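Local coordinates for F-actin-capping protein subunit alpha (Plasmodium berghei, PDB 7A0H) that probably binds the barbed, fast-growing ends of actin filaments and blocks subunit exchange there, as a homodimeric capping protein, at residues N78-P83 with V91-R96; N84-A89 with I112-R117. All blocks are in the same frame, centred on the assembly; numbering follows the deposited sequence.

Contact 1: N78-P83 with V91-R96; sequences NLYLHP and VNHLKR
The phenol oxygen of Tyr-80 is where the two segments come closest, in a small polar cluster. Tyr-80 OH lies 3.0 Å from His-93 CE1, beside the rim of the imidazole and near its plane, and it is hydrogen-bonded to Glu-54 OE2 of helix 39-55. A water sits at the same imidazole edge, in plane with the ring: it donates to Asn-78 O at 3.2 Å and is hydrogen-bonded to His-93 NE2 at 3.3 Å, so it bridges the residue before strand 79-82 to the turn after strand 87-92. The two rings come from opposite directions and meet rim to rim, centroids 5.5 Å apart and planes at 81°, neither lying over the other's face.

Nearer the backbone of Tyr-80 the contact turns apolar. Tyr-80 CD2 is 4.1 Å from Val-91 CB, the two side chains crossing at about a right angle. With Val-91 CG1 anti to the backbone N (chi1 154°), that methyl is carried over the centre of the imidazole, 4.0 Å above its plane. Tyr-80 also touches Ile-68 and Ile-70 of strand 66-70, and Val-91 touches Ile-60 of strand 58-62.

Asn-92, the last residue of the strand, opens an Asx motif, its OD1 accepting from Lys-95 N at 3.1 Å, with the N-H coming from above the carbonyl plane. The turn thus formed carries His-93, whose side chain packs on Glu-46 and Ser-50 of helix 39-55. The Tyr-80 hydroxyl is a buried polar atom satisfied by the carboxylate of Glu-54, and through that bond the hairpin is tied to the helix.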
loop_
_atom_site.group_PDB
_atom_site.type_symbol
_atom_site.label_atom_id
_atom_site.label_comp_id
_atom_site.label_asym_id
_atom_site.label_seq_id
_atom_site.Cartn_x
_atom_site.Cartn_y
_atom_site.Cartn_z
ATOM N N ASN A 78 -26.167 11.783 -14.954
ATOM C CA ASN A 78 -24.832 12.201 -14.564
ATOM C C ASN A 78 -24.851 12.854 -13.197
ATOM O O ASN A 78 -23.838 13.439 -12.762
ATOM C CB ASN A 78 -24.306 13.119 -15.666
ATOM C CG ASN A 78 -24.351 12.435 -17.061
ATOM O OD1 ASN A 78 -23.594 11.493 -17.341
ATOM N ND2 ASN A 78 -25.291 12.873 -17.908
ATOM N N LEU A 79 -26.000 12.774 -12.525
ATOM C CA LEU A 79 -26.279 13.320 -11.198
ATOM C C LEU A 79 -26.324 12.181 -10.160
ATOM O O LEU A 79 -26.141 10.989 -10.458
ATOM C CB LEU A 79 -27.579 14.155 -11.269
ATOM C CG LEU A 79 -27.655 15.182 -12.477
ATOM C CD1 LEU A 79 -28.865 16.071 -12.524
ATOM C CD2 LEU A 79 -26.476 16.120 -12.519
ATOM N N TYR A 80 -26.559 12.559 -8.903
ATOM C CA TYR A 80 -26.526 11.665 -7.753
ATOM C C TYR A 80 -27.757 11.953 -6.908
ATOM O O TYR A 80 -27.995 13.104 -6.549
ATOM C CB TYR A 80 -25.240 11.847 -6.907
ATOM C CG TYR A 80 -24.044 11.423 -7.739
ATOM C CD1 TYR A 80 -23.730 10.088 -7.857
ATOM C CD2 TYR A 80 -23.276 12.382 -8.479
ATOM C CE1 TYR A 80 -22.706 9.682 -8.651
ATOM C CE2 TYR A 80 -22.189 11.988 -9.300
ATOM C CZ TYR A 80 -21.945 10.657 -9.410
ATOM O OH TYR A 80 -20.909 10.308 -10.190
ATOM N N LEU A 81 -28.487 10.900 -6.503
ATOM C CA LEU A 81 -29.744 11.108 -5.794
ATOM C C LEU A 81 -29.462 11.266 -4.320
ATOM O O LEU A 81 -28.634 10.544 -3.734
ATOM C CB LEU A 81 -30.728 9.955 -6.002
ATOM C CG LEU A 81 -32.108 10.087 -5.320
ATOM C CD1 LEU A 81 -32.971 11.173 -5.964
ATOM C CD2 LEU A 81 -32.850 8.748 -5.340
ATOM N N HIS A 82 -30.094 12.232 -3.742
ATOM C CA HIS A 82 -30.275 12.166 -2.302
ATOM C C HIS A 82 -31.733 11.714 -2.025
ATOM O O HIS A 82 -32.652 12.503 -2.209
ATOM C CB HIS A 82 -30.008 13.533 -1.688
ATOM C CG HIS A 82 -29.990 13.526 -0.193
ATOM N ND1 HIS A 82 -31.138 13.462 0.559
ATOM C CD2 HIS A 82 -28.965 13.694 0.678
ATOM C CE1 HIS A 82 -30.823 13.624 1.836
ATOM N NE2 HIS A 82 -29.512 13.740 1.937
ATOM N N PRO A 83 -31.977 10.466 -1.632
ATOM C CA PRO A 83 -33.364 9.953 -1.614
ATOM C C PRO A 83 -34.273 10.573 -0.548
ATOM O O PRO A 83 -35.489 10.686 -0.752
ATOM C CB PRO A 83 -33.185 8.445 -1.428
ATOM C CG PRO A 83 -31.805 8.248 -1.004
ATOM C CD PRO A 83 -30.995 9.362 -1.651
ATOM N N VAL A 91 -22.235 16.956 -9.195
ATOM C CA VAL A 91 -21.061 17.019 -8.334
ATOM C C VAL A 91 -19.794 17.337 -9.103
ATOM O O VAL A 91 -19.632 16.960 -10.264
ATOM C CB VAL A 91 -20.945 15.655 -7.593
ATOM C CG1 VAL A 91 -19.612 15.393 -7.234
ATOM C CG2 VAL A 91 -21.867 15.659 -6.314
ATOM N N ASN A 92 -18.835 17.981 -8.430
ATOM C CA ASN A 92 -17.471 18.032 -8.966
ATOM C C ASN A 92 -16.627 17.003 -8.222
ATOM O O ASN A 92 -16.376 17.132 -7.009
ATOM C CB ASN A 92 -16.833 19.414 -8.884
ATOM C CG ASN A 92 -15.447 19.468 -9.569
ATOM O OD1 ASN A 92 -14.772 18.432 -9.688
ATOM N ND2 ASN A 92 -15.061 20.682 -10.112
ATOM N N HIS A 93 -16.155 16.022 -8.977
ATOM C CA HIS A 93 -15.454 14.894 -8.383
ATOM C C HIS A 93 -14.036 15.256 -7.954
ATOM O O HIS A 93 -13.559 14.738 -6.941
ATOM C CB HIS A 93 -15.442 13.757 -9.373
ATOM C CG HIS A 93 -16.790 13.200 -9.646
ATOM N ND1 HIS A 93 -17.416 12.316 -8.785
ATOM C CD2 HIS A 93 -17.630 13.391 -10.683
ATOM C CE1 HIS A 93 -18.590 11.982 -9.297
ATOM N NE2 HIS A 93 -18.731 12.603 -10.459
ATOM N N LEU A 94 -13.341 16.105 -8.703
ATOM C CA LEU A 94 -12.016 16.510 -8.252
ATOM C C LEU A 94 -12.136 17.385 -7.020
ATOM O O LEU A 94 -11.380 17.234 -6.053
ATOM C CB LEU A 94 -11.264 17.244 -9.360
ATOM C CG LEU A 94 -11.229 16.555 -10.722
ATOM C CD1 LEU A 94 -11.300 17.569 -11.891
ATOM C CD2 LEU A 94 -9.958 15.704 -10.781
ATOM N N LYS A 95 -13.074 18.320 -7.045
ATOM C CA LYS A 95 -13.240 19.188 -5.892
ATOM C C LYS A 95 -14.010 18.511 -4.757
ATOM O O LYS A 95 -13.900 18.945 -3.604
ATOM C CB LYS A 95 -13.971 20.459 -6.343
ATOM C CG LYS A 95 -13.273 21.345 -7.383
ATOM C CD LYS A 95 -12.092 22.119 -6.742
ATOM C CE LYS A 95 -11.466 23.180 -7.687
ATOM N NZ LYS A 95 -10.018 23.612 -7.344
ATOM N N ARG A 96 -14.797 17.475 -5.055
ATOM C CA ARG A 96 -15.667 16.847 -4.050
ATOM C C ARG A 96 -16.604 17.886 -3.440
ATOM O O ARG A 96 -16.631 18.124 -2.226
ATOM C CB ARG A 96 -14.865 16.140 -2.953
ATOM C CG ARG A 96 -14.175 14.856 -3.425
ATOM C CD ARG A 96 -13.762 13.970 -2.260
ATOM N NE ARG A 96 -13.099 12.745 -2.727
ATOM C CZ ARG A 96 -12.498 11.858 -1.922
ATOM N NH1 ARG A 96 -12.464 12.058 -0.599
ATOM N NH2 ARG A 96 -11.951 10.760 -2.430
HETATM O O HOH W 1 -20.996 12.075 -12.757
#

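Contact 2: N84-A89 with I112-R117; sequences NLKILA and ILEKYR
Arg-117 and Asn-84 make the purely hydrogen-bonded part of this contact. The guanidinium reaches Asn-84 OD1 end-on with two nitrogens, NH1 at 2.6 Å and NH2 at 2.8 Å, both converging on the one oxygen. OD1 lies in the guanidinium plane, but the amide itself is turned 61° from it, and both bonds are bent, as they share an acceptor. The two Arg-117 donors require OD1 on their side of the amide; ND2 then donates to Asn-121 OD1 further along the helix, in keeping with this.

The charged interactions centre on Glu-114. Lys-86 NZ forms a salt bridge to Glu-114 OE2 at 2.7 Å, coming from above the carboxylate plane. One helical turn on, Arg-117 takes the same carboxylate side-on: NE bonds OE1 at 2.9 Å and NH2 bonds OE2 at 3.0 Å, from the face opposite the lysine. A bend at chi3 (68°) turns the guanidinium so that one edge serves Glu-114 and its end serves Asn-84.

This network joins the turn of the 79-82/87-92 hairpin, which enters its second strand through a G1 beta bulge at Lys-86 and Ile-87, to the first turns of helix 112-131.

As for like charges, Lys-86 NZ stands 3.6 Å from Arg-117 NH2, a closeness probably offset in part by the carboxylate of Glu-114 that both bind. Lys-86 NZ also bonds Pro-83 O, and Arg-117 NH1 bonds Val-162 O of strand 154-167.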
loop_
_atom_site.group_PDB
_atom_site.type_symbol
_atom_site.label_atom_id
_atom_site.label_comp_id
_atom_site.label_asym_id
_atom_site.label_seq_id
_atom_site.Cartn_x
_atom_site.Cartn_y
_atom_site.Cartn_z
ATOM N N ASN A 84 -33.737 11.032 0.554
ATOM C CA ASN A 84 -34.632 11.714 1.467
ATOM C C ASN A 84 -34.990 13.106 1.055
ATOM O O ASN A 84 -36.138 13.510 1.242
ATOM C CB ASN A 84 -34.082 11.698 2.877
ATOM C CG ASN A 84 -34.193 10.309 3.484
ATOM O OD1 ASN A 84 -34.815 9.387 2.881
ATOM N ND2 ASN A 84 -33.495 10.099 4.569
ATOM N N LEU A 85 -34.021 13.914 0.568
ATOM C CA LEU A 85 -34.384 15.256 0.127
ATOM C C LEU A 85 -35.065 15.287 -1.234
ATOM O O LEU A 85 -35.664 16.321 -1.575
ATOM C CB LEU A 85 -33.146 16.193 0.102
ATOM C CG LEU A 85 -32.534 16.374 1.488
ATOM C CD1 LEU A 85 -31.171 16.944 1.484
ATOM C CD2 LEU A 85 -33.427 17.276 2.285
ATOM N N LYS A 86 -34.962 14.223 -2.036
ATOM C CA LYS A 86 -35.580 14.224 -3.355
ATOM C C LYS A 86 -34.939 15.298 -4.227
ATOM O O LYS A 86 -35.576 16.234 -4.711
ATOM C CB LYS A 86 -37.088 14.433 -3.218
ATOM C CG LYS A 86 -37.829 13.278 -2.459
ATOM C CD LYS A 86 -37.587 11.938 -3.202
ATOM C CE LYS A 86 -38.495 10.783 -2.720
ATOM N NZ LYS A 86 -38.164 10.262 -1.361
ATOM N N ILE A 87 -33.654 15.114 -4.445
ATOM C CA ILE A 87 -32.767 16.094 -5.062
ATOM C C ILE A 87 -31.754 15.284 -5.849
ATOM O O ILE A 87 -31.298 14.237 -5.359
ATOM C CB ILE A 87 -32.100 16.949 -3.976
ATOM C CG1 ILE A 87 -32.839 18.260 -3.829
ATOM C CG2 ILE A 87 -30.603 17.044 -4.207
ATOM C CD1 ILE A 87 -32.378 18.985 -2.567
ATOM N N LEU A 88 -31.513 15.679 -7.098
ATOM C CA LEU A 88 -30.388 15.189 -7.871
ATOM C C LEU A 88 -29.319 16.257 -7.765
ATOM O O LEU A 88 -29.584 17.439 -8.039
ATOM C CB LEU A 88 -30.734 14.983 -9.344
ATOM C CG LEU A 88 -31.972 14.115 -9.608
ATOM C CD1 LEU A 88 -32.415 14.167 -11.089
ATOM C CD2 LEU A 88 -31.729 12.674 -9.228
ATOM N N ALA A 89 -28.131 15.846 -7.364
ATOM C CA ALA A 89 -27.028 16.759 -7.108
ATOM C C ALA A 89 -26.011 16.537 -8.204
ATOM O O ALA A 89 -25.626 15.391 -8.523
ATOM C CB ALA A 89 -26.399 16.529 -5.736
ATOM N N ILE A 112 -45.912 2.286 -2.823
ATOM C CA ILE A 112 -45.588 1.352 -1.755
ATOM C C ILE A 112 -44.066 1.175 -1.623
ATOM O O ILE A 112 -43.516 1.252 -0.516
ATOM C CB ILE A 112 -46.398 0.062 -1.976
ATOM C CG1 ILE A 112 -46.145 -0.954 -0.883
ATOM C CG2 ILE A 112 -46.063 -0.637 -3.229
ATOM C CD1 ILE A 112 -46.805 -0.586 0.411
ATOM N N LEU A 113 -43.347 1.093 -2.733
ATOM C CA LEU A 113 -41.878 1.037 -2.679
ATOM C C LEU A 113 -41.278 2.123 -1.801
ATOM O O LEU A 113 -40.392 1.883 -0.978
ATOM C CB LEU A 113 -41.317 1.212 -4.088
ATOM C CG LEU A 113 -39.797 1.210 -4.201
ATOM C CD1 LEU A 113 -39.273 -0.168 -3.751
ATOM C CD2 LEU A 113 -39.415 1.518 -5.600
ATOM N N GLU A 114 -41.697 3.342 -2.025
ATOM C CA GLU A 114 -41.204 4.435 -1.203
ATOM C C GLU A 114 -41.547 4.185 0.258
ATOM O O GLU A 114 -40.851 4.656 1.154
ATOM C CB GLU A 114 -41.760 5.774 -1.736
ATOM C CG GLU A 114 -41.421 7.060 -0.945
ATOM C CD GLU A 114 -39.918 7.352 -0.845
ATOM O OE1 GLU A 114 -39.138 6.635 -1.524
ATOM O OE2 GLU A 114 -39.551 8.293 -0.083
ATOM N N LYS A 115 -42.630 3.484 0.535
ATOM C CA LYS A 115 -42.966 3.241 1.935
ATOM C C LYS A 115 -41.983 2.249 2.543
ATOM O O LYS A 115 -41.482 2.447 3.659
ATOM C CB LYS A 115 -44.398 2.704 2.013
ATOM C CG LYS A 115 -45.525 3.723 1.874
ATOM C CD LYS A 115 -46.905 3.029 2.097
ATOM C CE LYS A 115 -48.096 3.967 1.852
ATOM N NZ LYS A 115 -49.239 3.294 1.115
ATOM N N TYR A 116 -41.574 1.249 1.771
ATOM C CA TYR A 116 -40.493 0.387 2.231
ATOM C C TYR A 116 -39.223 1.182 2.494
ATOM O O TYR A 116 -38.581 0.999 3.539
ATOM C CB TYR A 116 -40.271 -0.672 1.170
ATOM C CG TYR A 116 -41.195 -1.874 1.250
ATOM C CD1 TYR A 116 -40.915 -2.948 2.085
ATOM C CD2 TYR A 116 -42.351 -1.927 0.515
ATOM C CE1 TYR A 116 -41.741 -4.081 2.145
ATOM C CE2 TYR A 116 -43.173 -3.027 0.563
ATOM C CZ TYR A 116 -42.863 -4.093 1.400
ATOM O OH TYR A 116 -43.653 -5.171 1.459
ATOM N N ARG A 117 -38.859 2.091 1.550
ATOM C CA ARG A 117 -37.619 2.870 1.651
ATOM C C ARG A 117 -37.666 3.771 2.871
ATOM O O ARG A 117 -36.668 3.910 3.613
ATOM C CB ARG A 117 -37.403 3.712 0.355
ATOM C CG ARG A 117 -35.926 4.353 0.231
ATOM C CD ARG A 117 -35.847 5.595 -0.713
ATOM N NE ARG A 117 -36.571 6.691 -0.096
ATOM C CZ ARG A 117 -36.138 7.416 0.931
ATOM N NH1 ARG A 117 -34.932 7.228 1.462
ATOM N NH2 ARG A 117 -36.937 8.360 1.393
#

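Contacts 1 and 2 share one beta hairpin, strands 79-82 and 87-92, and their centres are about 17 Å apart. Their segments alternate along the chain, and the strand pairing itself joins them: His-82 N lies 2.8 Å from Ile-87 O and Ala-89 N 2.9 Å from Tyr-80 O, both probable hydrogen bonds. Contact 1 fastens the far end of the hairpin toward helix 39-55, while contact 2 fastens its turn to helix 112-131 and, through that helix, to the long-stranded sheet. Pro-83 O, in the first segment of contact 1, also packs 3.5 Å from Arg-117 NH2 of contact 2. The other chain of the assembly touches neither contact.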